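Local coordinates for protein bacterioferritin (Mycobacterium tuberculosis, PDB 3UOI) that probably stores iron, oxidising ferrous ions at a ferroxidase centre and laying them down as ferric mineral inside a heme-containing 24-subunit shell, at residues Thr138-Glu141 with Leu142-Lys145. Numbering follows the deposited sequence.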
loop_
_atom_site.group_PDB
_atom_site.type_symbol
_atom_site.label_atom_id
_atom_site.label_comp_id
_atom_site.label_asym_id
_atom_site.label_seq_id
_atom_site.Cartn_x
_atom_site.Cartn_y
_atom_site.Cartn_z
ATOM N N THR A 138 -29.693 6.751 40.177
ATOM C CA THR A 138 -30.332 7.073 38.918
ATOM C C THR A 138 -31.066 5.847 38.332
ATOM O O THR A 138 -32.093 5.998 37.786
ATOM C CB THR A 138 -29.364 7.622 37.887
ATOM O OG1 THR A 138 -28.950 8.913 38.250
ATOM C CG2 THR A 138 -30.005 7.685 36.534
ATOM N N GLN A 139 -30.539 4.649 38.467
ATOM C CA GLN A 139 -31.274 3.488 38.011
ATOM C C GLN A 139 -32.571 3.299 38.813
ATOM O O GLN A 139 -33.602 3.056 38.291
ATOM C CB GLN A 139 -30.428 2.195 37.993
ATOM C CG GLN A 139 -29.103 2.238 37.268
ATOM C CD GLN A 139 -29.136 2.999 35.986
ATOM O OE1 GLN A 139 -29.619 2.513 35.011
ATOM N NE2 GLN A 139 -28.634 4.182 35.990
ATOM N N LEU A 140 -32.509 3.446 40.103
ATOM C CA LEU A 140 -33.730 3.339 40.856
ATOM C C LEU A 140 -34.720 4.446 40.478
ATOM O O LEU A 140 -35.870 4.189 40.403
ATOM C CB LEU A 140 -33.481 3.190 42.321
ATOM C CG LEU A 140 -32.720 1.919 42.634
ATOM C CD1 LEU A 140 -31.876 2.094 43.821
ATOM C CD2 LEU A 140 -33.665 0.881 42.881
ATOM N N GLU A 141 -34.220 5.647 40.194
ATOM C CA GLU A 141 -35.056 6.788 39.805
ATOM C C GLU A 141 -35.806 6.482 38.535
ATOM O O GLU A 141 -36.971 6.750 38.417
ATOM C CB GLU A 141 -34.227 8.065 39.536
ATOM C CG GLU A 141 -33.242 8.560 40.621
ATOM C CD GLU A 141 -32.503 9.922 40.310
ATOM O OE1 GLU A 141 -32.221 10.295 39.166
ATOM O OE2 GLU A 141 -32.162 10.590 41.269
ATOM N N LEU A 142 -35.082 5.930 37.582
ATOM C CA LEU A 142 -35.595 5.539 36.290
ATOM C C LEU A 142 -36.624 4.451 36.377
ATOM O O LEU A 142 -37.578 4.460 35.662
ATOM C CB LEU A 142 -34.485 5.138 35.368
ATOM C CG LEU A 142 -33.727 6.242 34.699
ATOM C CD1 LEU A 142 -32.575 5.677 33.898
ATOM C CD2 LEU A 142 -34.636 6.992 33.829
ATOM N N MET A 143 -36.432 3.542 37.306
ATOM C CA MET A 143 -37.327 2.466 37.474
ATOM C C MET A 143 -38.731 2.944 37.773
ATOM O O MET A 143 -39.670 2.456 37.204
ATOM C CB MET A 143 -36.857 1.627 38.623
ATOM C CG MET A 143 -36.000 0.522 38.241
ATOM S SD MET A 143 -35.770 -0.578 39.582
ATOM C CE MET A 143 -35.455 -2.128 38.842
ATOM N N ASP A 144 -38.844 3.913 38.674
ATOM C CA ASP A 144 -40.081 4.594 38.942
ATOM C C ASP A 144 -40.582 5.456 37.795
ATOM O O ASP A 144 -41.708 5.418 37.474
ATOM C CB ASP A 144 -39.964 5.435 40.181
ATOM C CG ASP A 144 -39.659 4.635 41.389
ATOM O OD1 ASP A 144 -39.961 3.460 41.400
ATOM O OD2 ASP A 144 -39.127 5.185 42.318
ATOM N N LYS A 145 -39.727 6.238 37.181
ATOM C CA LYS A 145 -40.165 7.103 36.110
ATOM C C LYS A 145 -40.721 6.346 34.910
ATOM O O LYS A 145 -41.659 6.774 34.299
ATOM C CB LYS A 145 -39.059 8.044 35.656
ATOM C CG LYS A 145 -38.617 9.088 36.656
ATOM C CD LYS A 145 -37.581 10.000 36.113
ATOM C CE LYS A 145 -37.027 10.857 37.179
ATOM N NZ LYS A 145 -36.310 12.015 36.676
HETATM O O HOH W 1 -33.860 9.682 36.846
#
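The flat carboxylate of Glu-141 and the ammonium end of Lys-145, one turn on, meet through a water that lies off the carboxylate edge, on the side of OE1 that faces CG and roughly 27° out of the plane. That water donates to OE1 of Glu-141 at 2.9 Å and accepts a weak bond from NZ of Lys-145, while OE1 and NZ themselves stay 5.1 Å apart, so the opposite charges are bridged rather than in direct contact. Lys-145 spans the gap because its chain runs extended beyond CG, and its ammonium also makes a cation-pi contact with Trp-37 of the second subunit. The amide of Gln-139 is held at both polar atoms, NE2 by the carbonyl of Tyr-135 and OE1 by the hydroxyl of Tyr-151. Asp-144, at the exposed side, makes a salt bridge to Arg-86.

Two pairs of side chains run alongside each other. The methyl CG2 of Thr-138, its apolar part, lies 4.2 Å from CD1 of Leu-142; it is there because it sits anti to the backbone N (chi1 -71° for OG1). Leu-140 sets CD2 against SD of Met-143. In the backbone, Leu-140 O is shared by two weak bonds, from Met-143 N and, at 3.5 Å, from Asp-144 N, while the other three i to i+4 bonds are normal.

These are the C-terminal turns of the fourth long helix of the ferritin-like four-helix bundle: Leu-140 and Met-143 pack on helix 85-112, Leu-142 and Met-143 on Tyr-151 of short helix 148-153, and Thr-138, Leu-142 and Lys-145 face the second subunit at the interface.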